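Local coordinates for protein chromosome-partitioning ATPase Soj (Thermus thermophilus, PDB 1WCV) that hydrolyses ATP and binds double-stranded DNA cooperatively in an ATP-dependent way, forming nucleoprotein filaments, and probably acts in bacterial chromosome partitioning, at residues A[7-12]-A[136-141]; A[38-43]-A[78-83]; A[57-62]-A[71-76]; A[63-68]-A[101-106]. All coordinates share one frame; numbering follows the deposited sequence.

Interaction 1 of 4, residues A[7-12]-A[136-141]; sequences RRIALA and GVVVPV
Four backbone hydrogen bonds join residues 8-12 to residues 136-138 as parallel strands. Gly136 N donates to Arg8 O (3.1 Å), and Gly136 O takes the N-H of Ala10 at 2.9 Å. One step on, Val138 N reaches Ala10 O, also at 2.9 Å and nearly straight (168° at the hydrogen), while Val138 O receives Ala12 N. The pairs Ile9-Gly136, Ala10-Val137 and Leu11-Val138 follow in register. CA-H...O contacts fill in between, among them Ile9 CA to Gly136 O at 3.2 Å. Ala12 O, at the end of the ladder, is buried without a polar partner; CG1 of Val139 approaches it to 3.4 Å and CD of Pro140 packs near it.

Side chains alternate between the two faces. On the face of Ile9 and Leu11, Val138 sets one methyl toward each neighbour's side: its CG2 meets Ile9 CG2 at 3.8 Å. Leu11 runs alongside Val138, pointing the same way, and lays CD1 against Val138 CB at 3.7 Å; with CG anti to its own carbonyl carbon (chi1 -70°), this leucine also brings CD1 toward the Pro140 ring. Helix 18-33 covers this face through Thr23 and Ala24. On the other face, Val137 packs against Leu158 and Val139 against Leu154 of helix 146-164.

Parallel central strands sandwiched between helices are the core of the P-loop NTPase fold. Strand 8-11 leads into the nucleotide-binding loop, and Pro140 lies close to Lys20 and Gly19, both of which bind ATP.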
loop_
_atom_site.group_PDB
_atom_site.type_symbol
_atom_site.label_atom_id
_atom_site.label_comp_id
_atom_site.label_asym_id
_atom_site.label_seq_id
_atom_site.Cartn_x
_atom_site.Cartn_y
_atom_site.Cartn_z
ATOM N N ARG A 7 15.125 9.619 13.319
ATOM C CA ARG A 7 14.257 10.269 14.290
ATOM C C ARG A 7 13.664 11.529 13.659
ATOM O O ARG A 7 12.490 11.853 13.859
ATOM C CB ARG A 7 15.065 10.626 15.543
ATOM C CG ARG A 7 14.237 10.821 16.803
ATOM C CD ARG A 7 15.137 10.944 18.027
ATOM N NE ARG A 7 16.009 12.107 17.925
ATOM C CZ ARG A 7 15.608 13.359 18.109
ATOM N NH1 ARG A 7 16.474 14.354 17.985
ATOM N NH2 ARG A 7 14.351 13.616 18.442
ATOM N N ARG A 8 14.485 12.232 12.884
ATOM C CA ARG A 8 14.053 13.451 12.207
ATOM C C ARG A 8 13.748 13.151 10.749
ATOM O O ARG A 8 14.588 12.616 10.024
ATOM C CB ARG A 8 15.137 14.521 12.286
ATOM C CG ARG A 8 15.387 15.021 13.692
ATOM C CD ARG A 8 16.585 15.938 13.725
ATOM N NE ARG A 8 16.873 16.415 15.071
ATOM C CZ ARG A 8 17.982 17.068 15.400
ATOM N NH1 ARG A 8 18.172 17.472 16.647
ATOM N NH2 ARG A 8 18.903 17.307 14.477
ATOM N N ILE A 9 12.538 13.505 10.332
ATOM C CA ILE A 9 12.096 13.269 8.970
ATOM C C ILE A 9 11.692 14.575 8.301
ATOM O O ILE A 9 10.827 15.306 8.791
ATOM C CB ILE A 9 10.886 12.296 8.958
ATOM C CG1 ILE A 9 11.289 10.967 9.605
ATOM C CG2 ILE A 9 10.403 12.072 7.537
ATOM C CD1 ILE A 9 10.118 10.021 9.862
ATOM N N ALA A 10 12.331 14.870 7.176
ATOM C CA ALA A 10 12.017 16.076 6.440
ATOM C C ALA A 10 11.013 15.717 5.355
ATOM O O ALA A 10 11.131 14.668 4.721
ATOM C CB ALA A 10 13.285 16.651 5.799
ATOM N N LEU A 11 10.013 16.574 5.185
ATOM C CA LEU A 11 9.010 16.408 4.139
ATOM C C LEU A 11 9.443 17.457 3.122
ATOM O O LEU A 11 9.399 18.657 3.413
ATOM C CB LEU A 11 7.608 16.737 4.658
ATOM C CG LEU A 11 6.920 15.807 5.670
ATOM C CD1 LEU A 11 6.741 14.435 5.069
ATOM C CD2 LEU A 11 7.729 15.738 6.954
ATOM N N ALA A 12 9.886 17.018 1.946
ATOM C CA ALA A 12 10.352 17.963 0.940
ATOM C C ALA A 12 10.172 17.482 -0.486
ATOM O O ALA A 12 10.233 16.291 -0.766
ATOM C CB ALA A 12 11.824 18.273 1.178
ATOM N N GLY A 136 15.968 11.169 7.707
ATOM C CA GLY A 136 15.140 10.561 6.675
ATOM C C GLY A 136 14.345 11.612 5.929
ATOM O O GLY A 136 14.026 12.662 6.481
ATOM N N VAL A 137 14.030 11.339 4.666
ATOM C CA VAL A 137 13.257 12.277 3.863
ATOM C C VAL A 137 12.072 11.586 3.204
ATOM O O VAL A 137 12.211 10.483 2.679
ATOM C CB VAL A 137 14.102 12.897 2.719
ATOM C CG1 VAL A 137 13.271 13.911 1.951
ATOM C CG2 VAL A 137 15.360 13.549 3.280
ATOM N N VAL A 138 10.911 12.231 3.257
ATOM C CA VAL A 138 9.713 11.721 2.597
ATOM C C VAL A 138 9.441 12.771 1.531
ATOM O O VAL A 138 9.312 13.958 1.841
ATOM C CB VAL A 138 8.504 11.626 3.544
ATOM C CG1 VAL A 138 7.227 11.368 2.737
ATOM C CG2 VAL A 138 8.713 10.492 4.537
ATOM N N VAL A 139 9.385 12.331 0.277
ATOM C CA VAL A 139 9.167 13.222 -0.861
ATOM C C VAL A 139 7.745 13.036 -1.365
ATOM O O VAL A 139 7.457 12.063 -2.056
ATOM C CB VAL A 139 10.149 12.890 -2.006
ATOM C CG1 VAL A 139 9.990 13.907 -3.150
ATOM C CG2 VAL A 139 11.586 12.888 -1.478
ATOM N N PRO A 140 6.835 13.958 -1.005
ATOM C CA PRO A 140 5.435 13.878 -1.434
ATOM C C PRO A 140 5.306 14.505 -2.812
ATOM O O PRO A 140 5.667 15.662 -3.009
ATOM C CB PRO A 140 4.688 14.681 -0.362
ATOM C CG PRO A 140 5.696 14.788 0.799
ATOM C CD PRO A 140 6.981 14.963 0.058
ATOM N N VAL A 141 4.815 13.735 -3.773
ATOM C CA VAL A 141 4.667 14.256 -5.119
ATOM C C VAL A 141 3.259 13.989 -5.604
ATOM O O VAL A 141 2.568 13.136 -5.063
ATOM C CB VAL A 141 5.662 13.594 -6.109
ATOM C CG1 VAL A 141 7.080 13.721 -5.589
ATOM C CG2 VAL A 141 5.308 12.130 -6.311
#

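Interaction 2 of 4, residues A[38-43]-A[78-83]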
loop_
_atom_site.group_PDB
_atom_site.type_symbol
_atom_site.label_atom_id
_atom_site.label_comp_id
_atom_site.label_asym_id
_atom_site.label_seq_id
_atom_site.Cartn_x
_atom_site.Cartn_y
_atom_site.Cartn_z
ATOM N N VAL A 38 5.469 13.273 19.143
ATOM C CA VAL A 38 5.839 13.886 17.877
ATOM C C VAL A 38 5.863 15.403 17.841
ATOM O O VAL A 38 4.970 16.069 18.360
ATOM C CB VAL A 38 4.883 13.396 16.769
ATOM C CG1 VAL A 38 5.202 14.076 15.442
ATOM C CG2 VAL A 38 4.974 11.884 16.649
ATOM N N LEU A 39 6.896 15.933 17.195
ATOM C CA LEU A 39 7.047 17.365 17.019
ATOM C C LEU A 39 7.002 17.665 15.520
ATOM O O LEU A 39 7.741 17.068 14.742
ATOM C CB LEU A 39 8.387 17.847 17.578
ATOM C CG LEU A 39 8.705 19.313 17.276
ATOM C CD1 LEU A 39 7.666 20.218 17.928
ATOM C CD2 LEU A 39 10.095 19.641 17.785
ATOM N N LEU A 40 6.104 18.555 15.120
ATOM C CA LEU A 40 6.006 18.959 13.725
ATOM C C LEU A 40 6.536 20.379 13.688
ATOM O O LEU A 40 6.058 21.241 14.426
ATOM C CB LEU A 40 4.560 18.951 13.231
ATOM C CG LEU A 40 4.323 19.523 11.827
ATOM C CD1 LEU A 40 5.083 18.698 10.795
ATOM C CD2 LEU A 40 2.830 19.531 11.511
ATOM N N VAL A 41 7.530 20.612 12.836
ATOM C CA VAL A 41 8.123 21.933 12.698
ATOM C C VAL A 41 7.795 22.518 11.335
ATOM O O VAL A 41 8.127 21.930 10.302
ATOM C CB VAL A 41 9.659 21.868 12.845
ATOM C CG1 VAL A 41 10.242 23.267 12.776
ATOM C CG2 VAL A 41 10.040 21.185 14.154
ATOM N N ASP A 42 7.124 23.663 11.335
ATOM C CA ASP A 42 6.776 24.342 10.095
ATOM C C ASP A 42 7.978 25.210 9.731
ATOM O O ASP A 42 8.276 26.185 10.425
ATOM C CB ASP A 42 5.542 25.228 10.292
ATOM C CG ASP A 42 4.976 25.744 8.976
ATOM O OD1 ASP A 42 5.668 25.622 7.941
ATOM O OD2 ASP A 42 3.844 26.279 8.971
ATOM N N LEU A 43 8.675 24.849 8.659
ATOM C CA LEU A 43 9.845 25.615 8.237
ATOM C C LEU A 43 9.561 26.494 7.024
ATOM O O LEU A 43 10.476 27.090 6.454
ATOM C CB LEU A 43 11.010 24.670 7.920
ATOM C CG LEU A 43 11.617 23.899 9.091
ATOM C CD1 LEU A 43 12.682 22.935 8.584
ATOM C CD2 LEU A 43 12.226 24.885 10.081
ATOM N N ASP A 78 -3.887 18.315 18.279
ATOM C CA ASP A 78 -4.308 16.970 17.895
ATOM C C ASP A 78 -3.384 15.846 18.354
ATOM O O ASP A 78 -3.058 14.947 17.576
ATOM C CB ASP A 78 -4.486 16.880 16.377
ATOM C CG ASP A 78 -5.189 15.599 15.949
ATOM O OD1 ASP A 78 -4.983 15.149 14.803
ATOM O OD2 ASP A 78 -5.958 15.048 16.766
ATOM N N GLY A 79 -2.957 15.896 19.608
ATOM C CA GLY A 79 -2.103 14.842 20.123
ATOM C C GLY A 79 -0.605 14.989 19.927
ATOM O O GLY A 79 0.156 14.151 20.402
ATOM N N PHE A 80 -0.167 16.024 19.214
ATOM C CA PHE A 80 1.268 16.231 19.033
ATOM C C PHE A 80 1.653 17.683 19.288
ATOM O O PHE A 80 0.815 18.492 19.678
ATOM C CB PHE A 80 1.732 15.800 17.631
ATOM C CG PHE A 80 1.003 16.472 16.498
ATOM C CD1 PHE A 80 -0.225 15.990 16.057
ATOM C CD2 PHE A 80 1.561 17.574 15.850
ATOM C CE1 PHE A 80 -0.889 16.589 14.990
ATOM C CE2 PHE A 80 0.906 18.183 14.781
ATOM C CZ PHE A 80 -0.320 17.693 14.347
ATOM N N HIS A 81 2.924 18.009 19.085
ATOM C CA HIS A 81 3.390 19.373 19.301
ATOM C C HIS A 81 3.846 20.032 18.006
ATOM O O HIS A 81 4.525 19.413 17.193
ATOM C CB HIS A 81 4.540 19.390 20.312
ATOM C CG HIS A 81 4.126 19.042 21.710
ATOM N ND1 HIS A 81 5.030 18.924 22.744
ATOM C CD2 HIS A 81 2.908 18.794 22.245
ATOM C CE1 HIS A 81 4.384 18.619 23.857
ATOM N NE2 HIS A 81 3.095 18.534 23.581
ATOM N N LEU A 82 3.460 21.291 17.828
ATOM C CA LEU A 82 3.826 22.068 16.647
ATOM C C LEU A 82 4.711 23.263 16.990
ATOM O O LEU A 82 4.409 24.027 17.905
ATOM C CB LEU A 82 2.576 22.597 15.943
ATOM C CG LEU A 82 2.837 23.688 14.893
ATOM C CD1 LEU A 82 3.305 23.051 13.576
ATOM C CD2 LEU A 82 1.579 24.502 14.671
ATOM N N LEU A 83 5.814 23.406 16.261
ATOM C CA LEU A 83 6.706 24.547 16.434
ATOM C C LEU A 83 6.305 25.365 15.209
ATOM O O LEU A 83 6.798 25.138 14.108
ATOM C CB LEU A 83 8.168 24.115 16.340
ATOM C CG LEU A 83 9.169 25.000 17.089
ATOM C CD1 LEU A 83 10.575 24.660 16.635
ATOM C CD2 LEU A 83 8.877 26.471 16.829
HETATM O O HOH W 1 2.728 13.290 19.840
#
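Leu40 shows how strand 38-42 packs on strand 80-83. Its CB lies 4.0 Å from CE2 of Phe80. CG, anti to the backbone N (chi1 173°), comes 4.1 Å from Leu82 CD1. At the tip, CD2 touches both neighbours, reaching Phe80 CE2 at 4.0 Å, so the leucine stands alongside two side chains that point its own way. Leu82 in turn carries CD1 to 3.4 Å from Leu40 O.

The parallel backbones are tied by four hydrogen bonds: His81 N to Val38 O, Leu40 N to His81 O (2.7 Å), Leu83 N to Leu40 O, and the longer Asp42 N to Leu83 O at 3.2 Å. Before the ladder starts, a water accepts from Val38 N and donates to Gly79 O. The other face carries Leu39, whose CD1 bends over His81 O, and Val41 beside Leu83. His81 turns its ring away and bonds Tyr112 OH through ND1, while Asp42 OD2 is held by Thr50.

Strand 38-42 lies between strands 80-83 and 114-118; helix 18-33 covers the Leu40 face through Ala24 and Ile25, while Val61 of helix 61-65 packs on Val41 and Leu83, and Leu64 on Leu83.

Interaction 3 of 4, residues A[57-62]-A[71-76]; sequences AERGVY and EGLVHP
Gly72 meets the 57-62 segment only loosely, its carbonyl O lying 4.4 Å from Arg59 NE, at the edge of the guanidinium and near its plane. Leu73 carries the contact. Its CG stands anti to its own carbonyl carbon (chi1 -68°), and the two methyls divide the work: CD2 comes over one face of the Arg59 guanidinium, 3.3 Å from NH1 and 3.6 Å from CZ, while CD1 reaches Gly60 O at 3.7 Å. The arginine, bent at chi3 (58°), crosses the leucine at about a right angle, and its NH2 forms a salt bridge with Glu68, which, with the methyl, probably limits how the flat group can turn. With an alanine at Leu73, the guanidinium would probably lose the methyl over its face and be freer to turn, and a gap would be likely to open beside Gly60. His75 comes next: its ND1 makes a weak hydrogen bond back to Leu73 O (3.0 Å), lying at the ring edge in plane, and NE2 at the far end approaches Ala57 CB at 3.3 Å.

The contact joins the loop entering helix 61-65 to the loop entering edge strand 75-77. His75 pairs through its backbone with Leu82 of strand 80-83, and Val61, at the other end, packs on Leu89 of helix 89-96.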
loop_
_atom_site.group_PDB
_atom_site.type_symbol
_atom_site.label_atom_id
_atom_site.label_comp_id
_atom_site.label_asym_id
_atom_site.label_seq_id
_atom_site.Cartn_x
_atom_site.Cartn_y
_atom_site.Cartn_z
ATOM N N ALA A 57 0.246 32.056 16.038
ATOM C CA ALA A 57 1.212 32.510 17.030
ATOM C C ALA A 57 2.137 33.582 16.469
ATOM O O ALA A 57 2.249 33.747 15.256
ATOM C CB ALA A 57 2.032 31.329 17.534
ATOM N N GLU A 58 2.796 34.309 17.364
ATOM C CA GLU A 58 3.714 35.364 16.959
ATOM C C GLU A 58 5.136 34.933 17.298
ATOM O O GLU A 58 6.099 35.657 17.051
ATOM C CB GLU A 58 3.363 36.672 17.672
ATOM C CG GLU A 58 4.049 37.904 17.092
ATOM C CD GLU A 58 3.506 39.203 17.662
ATOM O OE1 GLU A 58 3.991 40.280 17.256
ATOM O OE2 GLU A 58 2.593 39.148 18.515
ATOM N N ARG A 59 5.248 33.741 17.870
ATOM C CA ARG A 59 6.533 33.169 18.244
ATOM C C ARG A 59 6.660 31.826 17.533
ATOM O O ARG A 59 5.747 31.003 17.590
ATOM C CB ARG A 59 6.602 32.968 19.759
ATOM C CG ARG A 59 6.577 34.263 20.559
ATOM C CD ARG A 59 6.355 34.000 22.041
ATOM N NE ARG A 59 7.368 33.118 22.615
ATOM C CZ ARG A 59 8.664 33.408 22.685
ATOM N NH1 ARG A 59 9.510 32.541 23.224
ATOM N NH2 ARG A 59 9.113 34.563 22.214
ATOM N N GLY A 60 7.785 31.610 16.858
ATOM C CA GLY A 60 7.969 30.361 16.144
ATOM C C GLY A 60 9.396 29.862 16.035
ATOM O O GLY A 60 10.235 30.110 16.905
ATOM N N VAL A 61 9.666 29.146 14.948
ATOM C CA VAL A 61 10.981 28.578 14.693
ATOM C C VAL A 61 12.082 29.630 14.595
ATOM O O VAL A 61 13.244 29.346 14.888
ATOM C CB VAL A 61 10.972 27.743 13.394
ATOM C CG1 VAL A 61 10.019 26.573 13.539
ATOM C CG2 VAL A 61 10.548 28.606 12.226
ATOM N N TYR A 62 11.720 30.841 14.185
ATOM C CA TYR A 62 12.710 31.907 14.062
ATOM C C TYR A 62 13.339 32.188 15.415
ATOM O O TYR A 62 14.548 32.394 15.517
ATOM C CB TYR A 62 12.068 33.187 13.525
ATOM C CG TYR A 62 13.060 34.307 13.261
ATOM C CD1 TYR A 62 13.663 35.004 14.312
ATOM C CD2 TYR A 62 13.395 34.668 11.957
ATOM C CE1 TYR A 62 14.574 36.038 14.068
ATOM C CE2 TYR A 62 14.302 35.697 11.702
ATOM C CZ TYR A 62 14.887 36.378 12.756
ATOM O OH TYR A 62 15.772 37.404 12.495
ATOM N N GLU A 71 10.663 24.318 24.498
ATOM C CA GLU A 71 9.539 24.036 25.384
ATOM C C GLU A 71 8.524 25.162 25.511
ATOM O O GLU A 71 7.343 24.909 25.752
ATOM C CB GLU A 71 10.048 23.652 26.775
ATOM C CG GLU A 71 10.921 22.409 26.794
ATOM C CD GLU A 71 11.146 21.875 28.197
ATOM O OE1 GLU A 71 10.164 21.425 28.825
ATOM O OE2 GLU A 71 12.301 21.908 28.674
ATOM N N GLY A 72 8.977 26.400 25.350
ATOM C CA GLY A 72 8.076 27.531 25.467
ATOM C C GLY A 72 7.564 28.040 24.135
ATOM O O GLY A 72 6.854 29.044 24.083
ATOM N N LEU A 73 7.916 27.343 23.058
ATOM C CA LEU A 73 7.493 27.737 21.718
ATOM C C LEU A 73 6.505 26.759 21.077
ATOM O O LEU A 73 5.726 27.139 20.203
ATOM C CB LEU A 73 8.718 27.886 20.812
ATOM C CG LEU A 73 9.663 29.049 21.128
ATOM C CD1 LEU A 73 10.948 28.910 20.324
ATOM C CD2 LEU A 73 8.967 30.363 20.812
ATOM N N VAL A 74 6.539 25.504 21.513
ATOM C CA VAL A 74 5.651 24.484 20.962
ATOM C C VAL A 74 4.188 24.663 21.356
ATOM O O VAL A 74 3.878 25.068 22.478
ATOM C CB VAL A 74 6.099 23.067 21.388
ATOM C CG1 VAL A 74 7.499 22.791 20.872
ATOM C CG2 VAL A 74 6.055 22.936 22.907
ATOM N N HIS A 75 3.297 24.359 20.415
ATOM C CA HIS A 75 1.853 24.454 20.620
ATOM C C HIS A 75 1.245 23.055 20.544
ATOM O O HIS A 75 1.441 22.341 19.562
ATOM C CB HIS A 75 1.204 25.313 19.532
ATOM C CG HIS A 75 1.494 26.777 19.648
ATOM N ND1 HIS A 75 2.774 27.288 19.645
ATOM C CD2 HIS A 75 0.663 27.844 19.729
ATOM C CE1 HIS A 75 2.720 28.606 19.717
ATOM N NE2 HIS A 75 1.450 28.969 19.768
ATOM N N PRO A 76 0.501 22.640 21.579
ATOM C CA PRO A 76 -0.097 21.303 21.527
ATOM C C PRO A 76 -1.279 21.280 20.562
ATOM O O PRO A 76 -2.137 22.163 20.587
ATOM C CB PRO A 76 -0.513 21.061 22.973
ATOM C CG PRO A 76 -0.923 22.437 23.416
ATOM C CD PRO A 76 0.190 23.310 22.855
#

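Interaction 4 of 4, residues A[63-68]-A[101-106]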
loop_
_atom_site.group_PDB
_atom_site.type_symbol
_atom_site.label_atom_id
_atom_site.label_comp_id
_atom_site.label_asym_id
_atom_site.label_seq_id
_atom_site.Cartn_x
_atom_site.Cartn_y
_atom_site.Cartn_z
ATOM N N HIS A 63 12.508 32.197 16.451
ATOM C CA HIS A 63 12.974 32.448 17.804
ATOM C C HIS A 63 13.805 31.278 18.313
ATOM O O HIS A 63 14.680 31.449 19.162
ATOM C CB HIS A 63 11.777 32.696 18.713
ATOM C CG HIS A 63 10.929 33.848 18.278
ATOM N ND1 HIS A 63 11.374 35.152 18.309
ATOM C CD2 HIS A 63 9.677 33.890 17.765
ATOM C CE1 HIS A 63 10.433 35.948 17.832
ATOM N NE2 HIS A 63 9.393 35.207 17.494
ATOM N N LEU A 64 13.528 30.088 17.789
ATOM C CA LEU A 64 14.276 28.902 18.181
ATOM C C LEU A 64 15.711 29.099 17.712
ATOM O O LEU A 64 16.663 28.826 18.442
ATOM C CB LEU A 64 13.694 27.653 17.519
ATOM C CG LEU A 64 14.388 26.346 17.899
ATOM C CD1 LEU A 64 14.049 25.995 19.344
ATOM C CD2 LEU A 64 13.942 25.237 16.961
ATOM N N LEU A 65 15.853 29.568 16.477
ATOM C CA LEU A 65 17.164 29.826 15.899
ATOM C C LEU A 65 17.683 31.104 16.539
ATOM O O LEU A 65 18.884 31.365 16.556
ATOM C CB LEU A 65 17.047 30.024 14.386
ATOM C CG LEU A 65 16.417 28.875 13.598
ATOM C CD1 LEU A 65 16.113 29.330 12.180
ATOM C CD2 LEU A 65 17.351 27.679 13.606
ATOM N N GLN A 66 16.750 31.891 17.068
ATOM C CA GLN A 66 17.052 33.159 17.717
ATOM C C GLN A 66 17.349 32.970 19.209
ATOM O O GLN A 66 17.346 33.929 19.981
ATOM C CB GLN A 66 15.875 34.121 17.497
ATOM C CG GLN A 66 15.986 35.478 18.170
ATOM C CD GLN A 66 15.134 36.538 17.493
ATOM O OE1 GLN A 66 13.934 36.349 17.272
ATOM N NE2 GLN A 66 15.754 37.667 17.158
ATOM N N GLY A 67 17.602 31.725 19.610
ATOM C CA GLY A 67 17.931 31.442 20.998
ATOM C C GLY A 67 16.845 30.968 21.954
ATOM O O GLY A 67 17.105 30.111 22.800
ATOM N N GLU A 68 15.638 31.515 21.835
ATOM C CA GLU A 68 14.536 31.145 22.724
ATOM C C GLU A 68 14.225 29.643 22.760
ATOM O O GLU A 68 14.039 29.009 21.720
ATOM C CB GLU A 68 13.281 31.934 22.343
ATOM C CG GLU A 68 13.520 33.438 22.283
ATOM C CD GLU A 68 12.241 34.236 22.138
ATOM O OE1 GLU A 68 11.449 33.932 21.223
ATOM O OE2 GLU A 68 12.027 35.175 22.936
ATOM N N THR A 101 23.792 24.154 8.840
ATOM C CA THR A 101 23.582 23.307 10.013
ATOM C C THR A 101 22.967 24.063 11.184
ATOM O O THR A 101 22.970 23.581 12.315
ATOM C CB THR A 101 24.907 22.668 10.482
ATOM O OG1 THR A 101 25.778 23.686 10.992
ATOM C CG2 THR A 101 25.594 21.960 9.317
ATOM N N ALA A 102 22.435 25.245 10.908
ATOM C CA ALA A 102 21.823 26.064 11.944
ATOM C C ALA A 102 20.719 25.303 12.670
ATOM O O ALA A 102 20.847 24.969 13.851
ATOM C CB ALA A 102 21.261 27.332 11.334
ATOM N N LEU A 103 19.632 25.040 11.954
ATOM C CA LEU A 103 18.493 24.325 12.512
ATOM C C LEU A 103 18.935 23.111 13.315
ATOM O O LEU A 103 18.525 22.932 14.457
ATOM C CB LEU A 103 17.548 23.880 11.390
ATOM C CG LEU A 103 16.299 23.091 11.805
ATOM C CD1 LEU A 103 15.485 23.895 12.803
ATOM C CD2 LEU A 103 15.466 22.776 10.573
ATOM N N ARG A 104 19.784 22.286 12.716
ATOM C CA ARG A 104 20.268 21.080 13.374
ATOM C C ARG A 104 20.803 21.323 14.783
ATOM O O ARG A 104 20.427 20.623 15.724
ATOM C CB ARG A 104 21.360 20.422 12.529
ATOM C CG ARG A 104 21.868 19.112 13.102
ATOM C CD ARG A 104 22.773 18.403 12.115
ATOM N NE ARG A 104 24.053 19.081 11.949
ATOM C CZ ARG A 104 24.893 18.855 10.944
ATOM N NH1 ARG A 104 26.041 19.513 10.878
ATOM N NH2 ARG A 104 24.578 17.982 9.994
ATOM N N GLU A 105 21.673 22.315 14.928
ATOM C CA GLU A 105 22.262 22.615 16.229
ATOM C C GLU A 105 21.279 23.282 17.184
ATOM O O GLU A 105 21.496 23.298 18.396
ATOM C CB GLU A 105 23.494 23.508 16.053
ATOM C CG GLU A 105 24.459 23.030 14.975
ATOM C CD GLU A 105 24.976 21.618 15.216
ATOM O OE1 GLU A 105 25.701 21.099 14.338
ATOM O OE2 GLU A 105 24.664 21.030 16.276
ATOM N N ALA A 106 20.195 23.829 16.641
ATOM C CA ALA A 106 19.196 24.499 17.462
ATOM C C ALA A 106 17.995 23.609 17.770
ATOM O O ALA A 106 17.093 24.012 18.503
ATOM C CB ALA A 106 18.734 25.778 16.775
#
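This is an apolar contact between two short helices at the periphery of the domain, where the last turn of helix 61-65 meets helix 102-106. Leu65 and Ala106 bring the backbones nearest, with their CA atoms 5.9 Å apart.

Leu65 does most of the touching, and through a single methyl. Its CG is anti to its carbonyl carbon (chi1 -57°), and the extended second torsion carries CD2 across to the other helix, where it lies 3.7 Å from Leu103 CA and 3.9 Å from Ala106 CB. The same methyl is 4.2 Å from the carbonyl carbon of Ala102 and 4.3 Å from Leu103 CD1, so it rests against the backbone of the helix as much as against its side chains. The short side chains of Ala102 and Ala106 are consistent with so close an approach. Leu64 works differently: CG is anti to the backbone N (chi1 -178°), and the branch point sits 3.6 Å from Ala106 O, with both methyls at a similar distance, so the isopropyl fork (CG, CD1, CD2) rests against the oxygen with its three carbons almost equally near. Ala106 CB also approaches the backbone O of Leu64, at 4.0 Å. The contact across the two segments is therefore van der Waals in character.

Ala92 and Leu96 of helix 89-96 pack against Leu65, and Leu96 also meets Ala102, making a third wall. Leu64 also touches Leu70 and Leu107. Helix 102-106 leans as well on helix 125-133, where Asn129 OD1 accepts the N-H of Leu103 and Ala133 touches Arg104.

Interactions 1 and 2 are buried ladders in one sheet, bonded backbone to backbone and flanked by apolar side chains; their centres are about 14 Å apart, and strand 114-118 stands between strands 8-11 and 38-42. Interactions 3 and 4 lie farther out, partly exposed, and rely on side-chain packing; both use helix 61-65 and are tied to each other by the Arg59-Glu68 salt bridge. The outer pair is fastened to the sheet at several points: His75 N probably bonds Leu82 O, the start of helix 61-65 rests on strands 38-42 and 80-83, and Leu103 meets Leu43. Arg8 of interaction 1 also packs on Arg104 of interaction 4.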